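Local structure of transcription regulator AmtR (Mycobacterium smegmatis, 5E57) at residues H72-L75 with G76-G79. The protein probably binds DNA through a helix-turn-helix motif as a TetR-family transcription regulator linked to nitrogen regulation. Sequence-based numbering, arbitrary orientation.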
ATOM      1  N   HIS A  72      -5.161 -16.288  13.794  1.00 20.44           N
ATOM      2  CA  HIS A  72      -4.984 -17.720  14.108  1.00 20.57           C
ATOM      3  C   HIS A  72      -6.170 -18.310  14.789  1.00 20.54           C
ATOM      4  O   HIS A  72      -6.599 -19.373  14.426  1.00 21.52           O
ATOM      5  CB  HIS A  72      -3.687 -17.948  14.912  1.00 22.26           C
ATOM      6  CG  HIS A  72      -2.461 -18.070  14.048  1.00 24.01           C
ATOM      7  ND1 HIS A  72      -1.212 -17.660  14.463  1.00 30.94           N
ATOM      8  CD2 HIS A  72      -2.298 -18.522  12.779  1.00 26.51           C
ATOM      9  CE1 HIS A  72      -0.322 -17.916  13.509  1.00 27.08           C
ATOM     10  NE2 HIS A  72      -0.965 -18.395  12.465  1.00 27.16           N
ATOM     11  N   GLY A  73      -6.732 -17.620  15.783  1.00 20.49           N
ATOM     12  CA  GLY A  73      -7.958 -18.058  16.437  1.00 20.96           C
ATOM     13  C   GLY A  73      -9.166 -18.190  15.526  1.00 23.08           C
ATOM     14  O   GLY A  73      -9.957 -19.112  15.657  1.00 21.79           O
ATOM     15  N   LEU A  74      -9.317 -17.256  14.593  1.00 21.54           N
ATOM     16  CA  LEU A  74     -10.431 -17.231  13.668  1.00 18.94           C
ATOM     17  C   LEU A  74     -10.350 -18.417  12.723  1.00 21.15           C
ATOM     18  O   LEU A  74     -11.363 -19.007  12.353  1.00 22.83           O
ATOM     19  CB  LEU A  74     -10.450 -15.879  12.859  1.00 19.34           C
ATOM     20  CG  LEU A  74     -10.762 -14.594  13.645  1.00 18.41           C
ATOM     21  CD1 LEU A  74     -10.571 -13.303  12.885  1.00 18.67           C
ATOM     22  CD2 LEU A  74     -12.169 -14.557  14.099  1.00 18.84           C
ATOM     23  N   LEU A  75      -9.141 -18.790  12.317  1.00 23.33           N
ATOM     24  CA  LEU A  75      -8.975 -19.963  11.424  1.00 26.80           C
ATOM     25  C   LEU A  75      -9.457 -21.256  12.103  1.00 28.42           C
ATOM     26  O   LEU A  75      -9.869 -22.190  11.415  1.00 29.92           O
ATOM     27  CB  LEU A  75      -7.534 -20.125  10.966  1.00 27.31           C
ATOM     28  CG  LEU A  75      -7.096 -19.080   9.926  1.00 27.27           C
ATOM     29  CD1 LEU A  75      -5.593 -19.212   9.702  1.00 27.75           C
ATOM     30  CD2 LEU A  75      -7.878 -19.224   8.635  1.00 28.46           C
ATOM     31  N   GLY A  76      -9.500 -21.246  13.440  1.00 27.38           N
ATOM     32  CA  GLY A  76      -9.854 -22.440  14.237  1.00 29.82           C
ATOM     33  C   GLY A  76     -11.347 -22.530  14.475  1.00 27.28           C
ATOM     34  O   GLY A  76     -11.826 -23.503  15.035  1.00 24.15           O
ATOM     35  N   GLU A  77     -12.086 -21.525  14.027  1.00 23.10           N
ATOM     36  CA  GLU A  77     -13.525 -21.445  14.281  1.00 26.39           C
ATOM     37  C   GLU A  77     -14.316 -22.133  13.173  1.00 28.47           C
ATOM     38  O   GLU A  77     -13.816 -22.334  12.065  1.00 26.04           O
ATOM     39  CB  GLU A  77     -13.978 -19.987  14.408  1.00 24.02           C
ATOM     40  CG  GLU A  77     -13.295 -19.253  15.536  1.00 23.08           C
ATOM     41  CD  GLU A  77     -13.721 -17.770  15.677  1.00 24.45           C
ATOM     42  OE1 GLU A  77     -14.634 -17.299  14.957  1.00 19.44           O
ATOM     43  OE2 GLU A  77     -13.135 -17.103  16.529  1.00 20.41           O
ATOM     44  N   SER A  78     -15.539 -22.529  13.513  1.00 28.76           N
ATOM     45  CA  SER A  78     -16.470 -23.136  12.545  1.00 34.31           C
ATOM     46  C   SER A  78     -17.441 -22.010  12.200  1.00 36.09           C
ATOM     47  O   SER A  78     -17.444 -20.963  12.833  1.00 35.32           O
ATOM     48  CB  SER A  78     -17.237 -24.343  13.147  1.00 32.32           C
ATOM     49  N   GLY A  79     -18.253 -22.177  11.186  1.00 36.38           N
ATOM     50  CA  GLY A  79     -19.189 -21.091  10.890  1.00 37.06           C
ATOM     51  C   GLY A  79     -18.711 -20.182   9.778  1.00 33.41           C
ATOM     52  O   GLY A  79     -17.611 -20.313   9.306  1.00 31.04           O
TER
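E77 folds back beside L74 where helix 65-75 of this TetR-family regulator runs out into the loop before helix 82-98. Here the backbone bonds are i to i+3, as in a 3-10 turn. G76 N donates to G73 O and E77 N to L74 O, both at 3.1 Å. The second bond is the straighter, with 161° at the hydrogen against 142°.

The E77 side chain runs past both carbonyl oxygens. E77 CB sits 3.5 Å from L74 O. CG lies anti to the carbonyl carbon of E77 (chi1 -60°), which turns the chain back toward the helix. E77 CG is 3.3 Å from G73 O. Beyond CG the chain is extended. E77 CD lies 3.9 Å from L74 CA. The carboxylate then lies alongside the leucine, both side chains pointing the same way. OE1 forms a salt bridge with R201, so the acid has a charged partner beyond the turn.

L74 is buried and packs on L88 of helix 82-98, while R84 of that helix also bonds to L74 O. L75 faces helix 118-142. At the carboxylate tip, E77 OE2 touches the methyl CD2 of L74 at 3.6 Å.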